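Local coordinates for protein Zn-dependent hydrolase, glyoxylase (PDB 6T5K) that probably hydrolyses beta-lactam antibiotics to substituted beta-amino acids with the help of zinc ions, as a class B metallo-beta-lactamase, at residues V177-K185 against W202-S210; M59-F70 against L147-V156. All blocks are in the same frame, centred on the assembly; numbering follows the deposited sequence. Where two conformers were deposited one is given.

Both contacts lie in one chain of the alphabeta/betaalpha metallo-beta-lactamase fold, with their centres about 20 Å apart. Contact 2 (59-70 with 147-156) closes along the chain before contact 1 (177-185 with 202-210) opens. Contact 2 packs two hairpins face to face, one from each of the two sheets of the sandwich. Contact 1 then lays helix 201-212 against strand 177-181, in the same sheet as strands 144-149 and 152-157, and against the turn after it, which carries the zinc ligand C182. The two meet where M59 and F70 of contact 2 pack on F179 of contact 1. Strand 177-181 is thus both part of the sandwich and the lead into the metal site.

Contact 1 (V177-K185 against W202-S210); sequences VLFGGCLIK and WPVTVNKIS. With ZN (zinc ion), chain H.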
loop_
_atom_site.group_PDB
_atom_site.type_symbol
_atom_site.label_atom_id
_atom_site.label_comp_id
_atom_site.label_asym_id
_atom_site.label_seq_id
_atom_site.Cartn_x
_atom_site.Cartn_y
_atom_site.Cartn_z
ATOM N N VAL A 177 7.213 -3.749 -9.691
ATOM C CA VAL A 177 7.092 -3.225 -8.341
ATOM C C VAL A 177 5.890 -3.852 -7.660
ATOM O O VAL A 177 4.793 -3.900 -8.220
ATOM C CB VAL A 177 6.913 -1.695 -8.367
ATOM C CG1 VAL A 177 6.685 -1.141 -6.941
ATOM C CG2 VAL A 177 8.104 -1.032 -8.989
ATOM N N LEU A 178 6.080 -4.240 -6.415
ATOM C CA LEU A 178 5.007 -4.754 -5.595
ATOM C C LEU A 178 4.849 -3.855 -4.387
ATOM O O LEU A 178 5.825 -3.633 -3.654
ATOM C CB LEU A 178 5.344 -6.162 -5.073
ATOM C CG LEU A 178 4.210 -6.839 -4.291
ATOM C CD1 LEU A 178 3.300 -7.589 -5.237
ATOM C CD2 LEU A 178 4.727 -7.778 -3.214
ATOM N N PHE A 179 3.615 -3.393 -4.155
ATOM C CA PHE A 179 3.246 -2.815 -2.870
ATOM C C PHE A 179 2.687 -3.956 -2.021
ATOM O O PHE A 179 1.565 -4.433 -2.256
ATOM C CB PHE A 179 2.245 -1.671 -2.970
ATOM C CG PHE A 179 1.932 -1.091 -1.632
ATOM C CD1 PHE A 179 2.897 -0.395 -0.931
ATOM C CD2 PHE A 179 0.693 -1.289 -1.048
ATOM C CE1 PHE A 179 2.628 0.098 0.332
ATOM C CE2 PHE A 179 0.418 -0.813 0.212
ATOM C CZ PHE A 179 1.380 -0.091 0.901
ATOM N N GLY A 180 3.485 -4.416 -1.047
ATOM C CA GLY A 180 3.081 -5.527 -0.205
ATOM C C GLY A 180 2.182 -5.133 0.939
ATOM O O GLY A 180 1.488 -5.986 1.485
ATOM N N GLY A 181 2.152 -3.850 1.285
ATOM C CA GLY A 181 1.406 -3.427 2.455
ATOM C C GLY A 181 1.906 -4.164 3.684
ATOM O O GLY A 181 3.028 -4.678 3.704
ATOM N N CYS A 182 1.041 -4.228 4.708
ATOM C CA CYS A 182 1.522 -4.726 5.989
ATOM C C CYS A 182 1.685 -6.230 6.011
ATOM O O CYS A 182 2.187 -6.764 7.007
ATOM C CB CYS A 182 0.667 -4.242 7.120
ATOM S SG CYS A 182 0.556 -2.443 7.086
ATOM N N LEU A 183 1.261 -6.912 4.939
ATOM C CA LEU A 183 1.526 -8.336 4.770
ATOM C C LEU A 183 2.997 -8.610 4.545
ATOM O O LEU A 183 3.452 -9.727 4.818
ATOM C CB LEU A 183 0.743 -8.813 3.543
ATOM C CG LEU A 183 0.802 -10.249 3.056
ATOM C CD1 LEU A 183 0.248 -11.176 4.081
ATOM C CD2 LEU A 183 0.044 -10.294 1.733
ATOM N N ILE A 184 3.744 -7.637 4.018
ATOM C CA ILE A 184 5.165 -7.800 3.754
ATOM C C ILE A 184 5.958 -6.950 4.732
ATOM O O ILE A 184 5.663 -5.761 4.904
ATOM C CB ILE A 184 5.530 -7.460 2.302
ATOM C CG1 ILE A 184 4.710 -8.327 1.321
ATOM C CG2 ILE A 184 7.055 -7.581 2.095
ATOM C CD1 ILE A 184 4.834 -9.817 1.563
ATOM N N LYS A 185 6.949 -7.573 5.378
ATOM C CA LYS A 185 7.847 -6.910 6.312
ATOM C C LYS A 185 9.119 -6.427 5.636
ATOM O O LYS A 185 9.608 -7.027 4.677
ATOM C CB LYS A 185 8.242 -7.840 7.456
ATOM C CG LYS A 185 7.058 -8.361 8.219
ATOM C CD LYS A 185 6.224 -7.235 8.788
ATOM C CE LYS A 185 5.170 -7.778 9.780
ATOM N NZ LYS A 185 4.362 -6.721 10.368
ATOM N N TRP A 202 -0.114 -16.824 6.859
ATOM C CA TRP A 202 0.805 -15.794 6.379
ATOM C C TRP A 202 1.910 -16.326 5.489
ATOM O O TRP A 202 2.076 -15.800 4.378
ATOM C CB TRP A 202 1.379 -15.068 7.602
ATOM C CG TRP A 202 1.909 -13.681 7.337
ATOM C CD1 TRP A 202 2.588 -13.227 6.220
ATOM C CD2 TRP A 202 1.840 -12.566 8.233
ATOM N NE1 TRP A 202 2.935 -11.907 6.382
ATOM C CE2 TRP A 202 2.465 -11.471 7.591
ATOM C CE3 TRP A 202 1.282 -12.375 9.502
ATOM C CZ2 TRP A 202 2.564 -10.224 8.190
ATOM C CZ3 TRP A 202 1.402 -11.141 10.086
ATOM C CH2 TRP A 202 2.018 -10.086 9.429
ATOM N N PRO A 203 2.686 -17.342 5.882
ATOM C CA PRO A 203 3.768 -17.777 4.989
ATOM C C PRO A 203 3.234 -18.392 3.709
ATOM O O PRO A 203 3.900 -18.305 2.665
ATOM C CB PRO A 203 4.549 -18.804 5.820
ATOM C CG PRO A 203 3.581 -19.316 6.846
ATOM C CD PRO A 203 2.673 -18.097 7.151
ATOM N N VAL A 204 2.085 -19.064 3.780
ATOM C CA VAL A 204 1.484 -19.659 2.592
ATOM C C VAL A 204 1.097 -18.566 1.604
ATOM O O VAL A 204 1.362 -18.669 0.403
ATOM C CB VAL A 204 0.268 -20.517 2.991
ATOM C CG1 VAL A 204 -0.463 -21.089 1.769
ATOM C CG2 VAL A 204 0.697 -21.644 3.925
ATOM N N THR A 205 0.417 -17.526 2.094
ATOM C CA THR A 205 0.065 -16.379 1.263
ATOM C C THR A 205 1.289 -15.738 0.635
ATOM O O THR A 205 1.301 -15.447 -0.566
ATOM C CB THR A 205 -0.672 -15.387 2.153
ATOM O OG1 THR A 205 -1.852 -16.039 2.644
ATOM C CG2 THR A 205 -1.011 -14.109 1.395
ATOM N N VAL A 206 2.342 -15.522 1.435
ATOM C CA VAL A 206 3.522 -14.867 0.883
ATOM C C VAL A 206 4.203 -15.741 -0.164
ATOM O O VAL A 206 4.722 -15.234 -1.162
ATOM C CB VAL A 206 4.465 -14.372 1.990
ATOM C CG1 VAL A 206 5.741 -13.803 1.388
ATOM C CG2 VAL A 206 3.714 -13.309 2.790
ATOM N N ASN A 207 4.255 -17.051 0.042
ATOM C CA ASN A 207 4.861 -17.876 -0.976
ATOM C C ASN A 207 4.056 -17.814 -2.274
ATOM O O ASN A 207 4.645 -17.886 -3.371
ATOM C CB ASN A 207 4.991 -19.325 -0.517
ATOM C CG ASN A 207 5.885 -20.141 -1.449
ATOM O OD1 ASN A 207 5.414 -20.796 -2.372
ATOM N ND2 ASN A 207 7.191 -20.021 -1.262
ATOM N N LYS A 208 2.720 -17.684 -2.178
ATOM C CA LYS A 208 1.932 -17.566 -3.401
ATOM C C LYS A 208 2.347 -16.310 -4.154
ATOM O O LYS A 208 2.444 -16.300 -5.389
ATOM C CB LYS A 208 0.437 -17.542 -3.166
ATOM C CG LYS A 208 -0.076 -18.853 -2.663
ATOM C CD LYS A 208 -1.485 -18.745 -2.205
ATOM C CE LYS A 208 -2.346 -18.313 -3.313
ATOM N NZ LYS A 208 -3.716 -17.885 -2.838
ATOM N N ILE A 209 2.623 -15.224 -3.407
ATOM C CA ILE A 209 3.054 -13.952 -4.005
ATOM C C ILE A 209 4.410 -14.107 -4.682
ATOM O O ILE A 209 4.608 -13.689 -5.823
ATOM C CB ILE A 209 3.095 -12.842 -2.933
ATOM C CG1 ILE A 209 1.657 -12.558 -2.440
ATOM C CG2 ILE A 209 3.705 -11.542 -3.480
ATOM C CD1 ILE A 209 1.579 -11.735 -1.198
ATOM N N SER A 210 5.369 -14.698 -3.973
ATOM C CA SER A 210 6.682 -14.904 -4.568
ATOM C C SER A 210 6.570 -15.740 -5.833
ATOM O O SER A 210 7.189 -15.427 -6.860
ATOM C CB SER A 210 7.576 -15.611 -3.554
ATOM O OG SER A 210 7.696 -14.827 -2.382
HETATM ZN ZN ZN H . 0.402 -1.665 9.031
HETATM O O HOH W 1 -1.495 -1.833 9.977
HETATM O O HOH W 2 1.413 -3.403 10.141
#
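The first torsions of L183 (179°) and W202 (-158°) both carry CG away from the backbone N and bring the two side chains alongside. They slide past each other in opposite directions. L183 CD1 then lies over a face of the indole, 4.0 Å from the centroid of the five-membered ring of W202, a CH-pi contact. The same ring donates a hydrogen bond from W202 NE1 to L183 O (2.7 Å). It falls on a lone pair in the carbonyl plane, although the N-H points at it with some bend (143°). One residue therefore holds the indole both by its methyl and by its carbonyl.

The other branch of L183 faces the helix further on. L183 CD2 meets I209 CD1 tip to tip at 3.6 Å. I184 CD1 packs on V206 CG2 at 3.9 Å, and L178 CD2 reaches I209 CG2 at the same separation.

C182 sits one residue before L183, and its SG binds zinc at 2.1 Å. D104, H223 and two waters complete this site. The turns through G180-I184 thus join the zinc ligand to a helix-packed leucine.

The contact belongs to the beta-alpha-beta unit of strand 177-181, helix 201-212 and strand 218-221. F239 of helix 230-239 stacks on W202, while L178 and G180 pair through their backbones with strand 218-221.

Contact 2 (M59-F70 against L147-V156); sequences MIVISDGEAVVF and LKVGTKAVFV. With EDO (1,2-ethanediol), chain E.
D64 and T151 join the tips of two beta hairpins through one carboxylate oxygen. D64 OD2 accepts from T151 N at 2.8 Å, with the N-H almost straight at 169°. The hydroxyl T151 OG1 gives the same oxygen a second bond of 2.7 Å. A third comes from S63 OG, next to D64 in its own hairpin, at 2.8 Å. All three donors lie above the carboxylate plane or tilted from it.

E66 is extended beyond CG (chi2 -177°), and this carries OE1 to the amide of G150. The bond G150 N to E66 OE1 is 2.9 Å, again from well above the carboxylate plane. N94 of strand 92-98 also bonds to E66 OE1. K148, in the strand leading into the turn, donates from NZ to G150 O at 3.0 Å. K148 N and O bond to 1,2-ethanediol, probably a crystallisation additive, and K148 O also accepts from N94. K152 has its salt bridge with D174.

Deeper in, the contact is apolar. V68 CG1 packs on L147 CD1 at 4.1 Å, and F70 CE2 on V156 CG2 at 3.9 Å. One of two V154 conformers also meets V68 and F70.

Across the contact D64 takes an amide and a hydroxyl of T151, and E66 takes the amide of G150. The negative charge of D64 is probably eased by its three donors. Polar bonds thus tie the two turns together, while valines, L147, M59 and F70 pack between the sheets.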
loop_
_atom_site.group_PDB
_atom_site.type_symbol
_atom_site.label_atom_id
_atom_site.label_comp_id
_atom_site.label_asym_id
_atom_site.label_seq_id
_atom_site.Cartn_x
_atom_site.Cartn_y
_atom_site.Cartn_z
ATOM N N MET A 59 1.879 3.614 -1.652
ATOM C CA MET A 59 2.488 3.689 -2.974
ATOM C C MET A 59 1.635 4.610 -3.837
ATOM O O MET A 59 0.416 4.634 -3.701
ATOM C CB MET A 59 2.584 2.296 -3.628
ATOM C CG MET A 59 3.173 2.334 -5.049
ATOM S SD MET A 59 3.537 0.685 -5.729
ATOM C CE MET A 59 1.894 0.094 -6.101
ATOM N N ILE A 60 2.284 5.360 -4.712
ATOM C CA ILE A 60 1.629 6.079 -5.793
ATOM C C ILE A 60 2.206 5.548 -7.090
ATOM O O ILE A 60 3.431 5.467 -7.237
ATOM C CB ILE A 60 1.862 7.597 -5.713
ATOM C CG1 ILE A 60 1.729 8.102 -4.289
ATOM C CG2 ILE A 60 0.867 8.316 -6.638
ATOM C CD1 ILE A 60 2.206 9.503 -4.138
ATOM N N VAL A 61 1.338 5.189 -8.032
ATOM C CA VAL A 61 1.743 4.885 -9.394
ATOM C C VAL A 61 1.307 6.054 -10.253
ATOM O O VAL A 61 0.152 6.474 -10.165
ATOM C CB VAL A 61 1.105 3.577 -9.873
ATOM C CG1 VAL A 61 1.590 3.239 -11.292
ATOM C CG2 VAL A 61 1.420 2.480 -8.870
ATOM N N ILE A 62 2.233 6.592 -11.052
ATOM C CA ILE A 62 1.973 7.755 -11.902
ATOM C C ILE A 62 2.409 7.421 -13.324
ATOM O O ILE A 62 3.553 7.012 -13.555
ATOM C CB ILE A 62 2.694 9.017 -11.393
ATOM C CG1 ILE A 62 2.312 9.301 -9.937
ATOM C CG2 ILE A 62 2.342 10.213 -12.266
ATOM C CD1 ILE A 62 3.027 10.504 -9.300
ATOM N N SER A 63 1.511 7.622 -14.286
ATOM C CA SER A 63 1.884 7.449 -15.686
ATOM C C SER A 63 0.958 8.308 -16.524
ATOM O O SER A 63 -0.253 8.334 -16.286
ATOM C CB SER A 63 1.766 5.977 -16.118
ATOM O OG SER A 63 2.358 5.711 -17.386
ATOM N N ASP A 64 1.539 9.000 -17.502
ATOM C CA ASP A 64 0.774 9.774 -18.470
ATOM C C ASP A 64 -0.202 10.748 -17.816
ATOM O O ASP A 64 -1.339 10.909 -18.261
ATOM C CB ASP A 64 0.068 8.831 -19.441
ATOM C CG ASP A 64 0.979 7.693 -19.893
ATOM O OD1 ASP A 64 1.981 7.980 -20.597
ATOM O OD2 ASP A 64 0.705 6.518 -19.507
ATOM N N GLY A 65 0.244 11.407 -16.745
ATOM C CA GLY A 65 -0.548 12.422 -16.079
ATOM C C GLY A 65 -1.644 11.896 -15.199
ATOM O O GLY A 65 -2.487 12.687 -14.750
ATOM N N GLU A 66 -1.655 10.597 -14.920
ATOM C CA GLU A 66 -2.662 9.977 -14.079
ATOM C C GLU A 66 -1.984 9.239 -12.937
ATOM O O GLU A 66 -0.823 8.845 -13.035
ATOM C CB GLU A 66 -3.524 9.006 -14.905
ATOM C CG GLU A 66 -4.220 9.702 -16.064
ATOM C CD GLU A 66 -5.147 8.815 -16.886
ATOM O OE1 GLU A 66 -5.424 7.681 -16.453
ATOM O OE2 GLU A 66 -5.604 9.281 -17.956
ATOM N N ALA A 67 -2.715 9.085 -11.839
ATOM C CA ALA A 67 -2.161 8.460 -10.651
ATOM C C ALA A 67 -3.182 7.564 -9.970
ATOM O O ALA A 67 -4.391 7.821 -9.990
ATOM C CB ALA A 67 -1.714 9.528 -9.661
ATOM N N VAL A 68 -2.674 6.479 -9.380
ATOM C CA VAL A 68 -3.449 5.652 -8.460
ATOM C C VAL A 68 -2.684 5.535 -7.152
ATOM O O VAL A 68 -1.468 5.356 -7.157
ATOM C CB VAL A 68 -3.698 4.264 -9.067
ATOM C CG1 VAL A 68 -4.258 3.317 -8.011
ATOM C CG2 VAL A 68 -4.602 4.378 -10.309
ATOM N N VAL A 69 -3.389 5.678 -6.036
ATOM C CA VAL A 69 -2.781 5.641 -4.712
ATOM C C VAL A 69 -3.158 4.344 -4.000
ATOM O O VAL A 69 -4.323 3.937 -4.004
ATOM C CB VAL A 69 -3.215 6.867 -3.892
ATOM C CG1 VAL A 69 -2.636 6.810 -2.488
ATOM C CG2 VAL A 69 -2.827 8.150 -4.602
ATOM N N PHE A 70 -2.168 3.721 -3.373
ATOM C CA PHE A 70 -2.353 2.566 -2.507
ATOM C C PHE A 70 -2.097 3.016 -1.087
ATOM O O PHE A 70 -0.984 3.452 -0.769
ATOM C CB PHE A 70 -1.385 1.439 -2.865
ATOM C CG PHE A 70 -1.781 0.701 -4.107
ATOM C CD1 PHE A 70 -1.553 1.251 -5.350
ATOM C CD2 PHE A 70 -2.436 -0.538 -4.033
ATOM C CE1 PHE A 70 -1.943 0.591 -6.481
ATOM C CE2 PHE A 70 -2.840 -1.162 -5.165
ATOM C CZ PHE A 70 -2.558 -0.614 -6.391
ATOM N N LEU A 147 -6.768 -1.514 -12.423
ATOM C CA LEU A 147 -6.994 -0.077 -12.372
ATOM C C LEU A 147 -6.097 0.598 -13.398
ATOM O O LEU A 147 -4.863 0.500 -13.327
ATOM C CB LEU A 147 -6.719 0.476 -10.981
ATOM C CG LEU A 147 -7.700 0.040 -9.919
ATOM C CD1 LEU A 147 -7.194 0.481 -8.559
ATOM C CD2 LEU A 147 -9.093 0.575 -10.163
ATOM N N LYS A 148 -6.725 1.312 -14.322
ATOM C CA LYS A 148 -6.002 2.040 -15.346
ATOM C C LYS A 148 -5.245 3.208 -14.729
ATOM O O LYS A 148 -5.763 3.947 -13.878
ATOM C CB LYS A 148 -6.998 2.540 -16.392
ATOM C CG LYS A 148 -6.406 3.267 -17.568
ATOM C CD LYS A 148 -7.484 3.723 -18.548
ATOM C CE LYS A 148 -6.916 4.447 -19.763
ATOM N NZ LYS A 148 -6.105 3.485 -20.614
ATOM N N VAL A 149 -4.004 3.367 -15.182
ATOM C CA VAL A 149 -3.143 4.491 -14.831
ATOM C C VAL A 149 -2.553 4.972 -16.154
ATOM O O VAL A 149 -1.571 4.407 -16.647
ATOM C CB VAL A 149 -2.027 4.112 -13.849
ATOM C CG1 VAL A 149 -1.266 5.379 -13.464
ATOM C CG2 VAL A 149 -2.569 3.389 -12.608
ATOM N N GLY A 150 -3.161 5.976 -16.764
ATOM C CA GLY A 150 -2.664 6.397 -18.062
ATOM C C GLY A 150 -2.724 5.256 -19.056
ATOM O O GLY A 150 -3.760 4.598 -19.209
ATOM N N THR A 151 -1.589 4.987 -19.716
ATOM C CA THR A 151 -1.515 3.927 -20.706
ATOM C C THR A 151 -1.155 2.595 -20.089
ATOM O O THR A 151 -0.989 1.613 -20.811
ATOM C CB THR A 151 -0.485 4.263 -21.790
ATOM O OG1 THR A 151 0.838 4.398 -21.237
ATOM C CG2 THR A 151 -0.872 5.546 -22.472
ATOM N N LYS A 152 -1.017 2.553 -18.781
ATOM C CA LYS A 152 -0.618 1.363 -18.057
ATOM C C LYS A 152 -1.742 0.966 -17.117
ATOM O O LYS A 152 -2.824 1.575 -17.102
ATOM C CB LYS A 152 0.674 1.653 -17.290
ATOM C CG LYS A 152 1.827 1.997 -18.212
ATOM C CD LYS A 152 3.103 2.295 -17.452
ATOM C CE LYS A 152 4.197 2.877 -18.337
ATOM N NZ LYS A 152 4.480 1.940 -19.474
ATOM N N ALA A 153 -1.471 -0.051 -16.299
ATOM C CA ALA A 153 -2.406 -0.429 -15.258
ATOM C C ALA A 153 -1.644 -0.910 -14.038
ATOM O O ALA A 153 -0.490 -1.338 -14.128
ATOM C CB ALA A 153 -3.330 -1.556 -15.726
ATOM N N VAL A 154 -2.312 -0.860 -12.892
ATOM C CA VAL A 154 -1.851 -1.482 -11.664
ATOM C C VAL A 154 -2.928 -2.483 -11.282
ATOM O O VAL A 154 -4.111 -2.291 -11.569
ATOM C CB VAL A 154 -1.585 -0.426 -10.557
ATOM C CG1 VAL A 154 -2.883 0.327 -10.178
ATOM C CG2 VAL A 154 -0.843 -1.062 -9.369
ATOM N N PHE A 155 -2.507 -3.554 -10.618
ATOM C CA PHE A 155 -3.353 -4.695 -10.298
ATOM C C PHE A 155 -3.421 -4.871 -8.794
ATOM O O PHE A 155 -2.421 -4.715 -8.092
ATOM C CB PHE A 155 -2.773 -5.942 -10.980
ATOM C CG PHE A 155 -2.747 -5.799 -12.476
ATOM C CD1 PHE A 155 -3.843 -6.167 -13.236
ATOM C CD2 PHE A 155 -1.685 -5.160 -13.099
ATOM C CE1 PHE A 155 -3.860 -5.962 -14.599
ATOM C CE2 PHE A 155 -1.699 -4.938 -14.455
ATOM C CZ PHE A 155 -2.772 -5.368 -15.219
ATOM N N VAL A 156 -4.607 -5.173 -8.298
ATOM C CA VAL A 156 -4.800 -5.409 -6.881
ATOM C C VAL A 156 -5.243 -6.851 -6.757
ATOM O O VAL A 156 -6.100 -7.292 -7.531
ATOM C CB VAL A 156 -5.847 -4.449 -6.277
ATOM C CG1 VAL A 156 -5.658 -4.414 -4.768
ATOM C CG2 VAL A 156 -5.766 -3.066 -6.895
HETATM C C1 EDO E . -9.023 3.609 -12.586
HETATM O O1 EDO E . -8.338 4.350 -13.581
HETATM C C2 EDO E . -10.160 2.841 -13.263
HETATM O O2 EDO E . -9.636 1.710 -13.987
#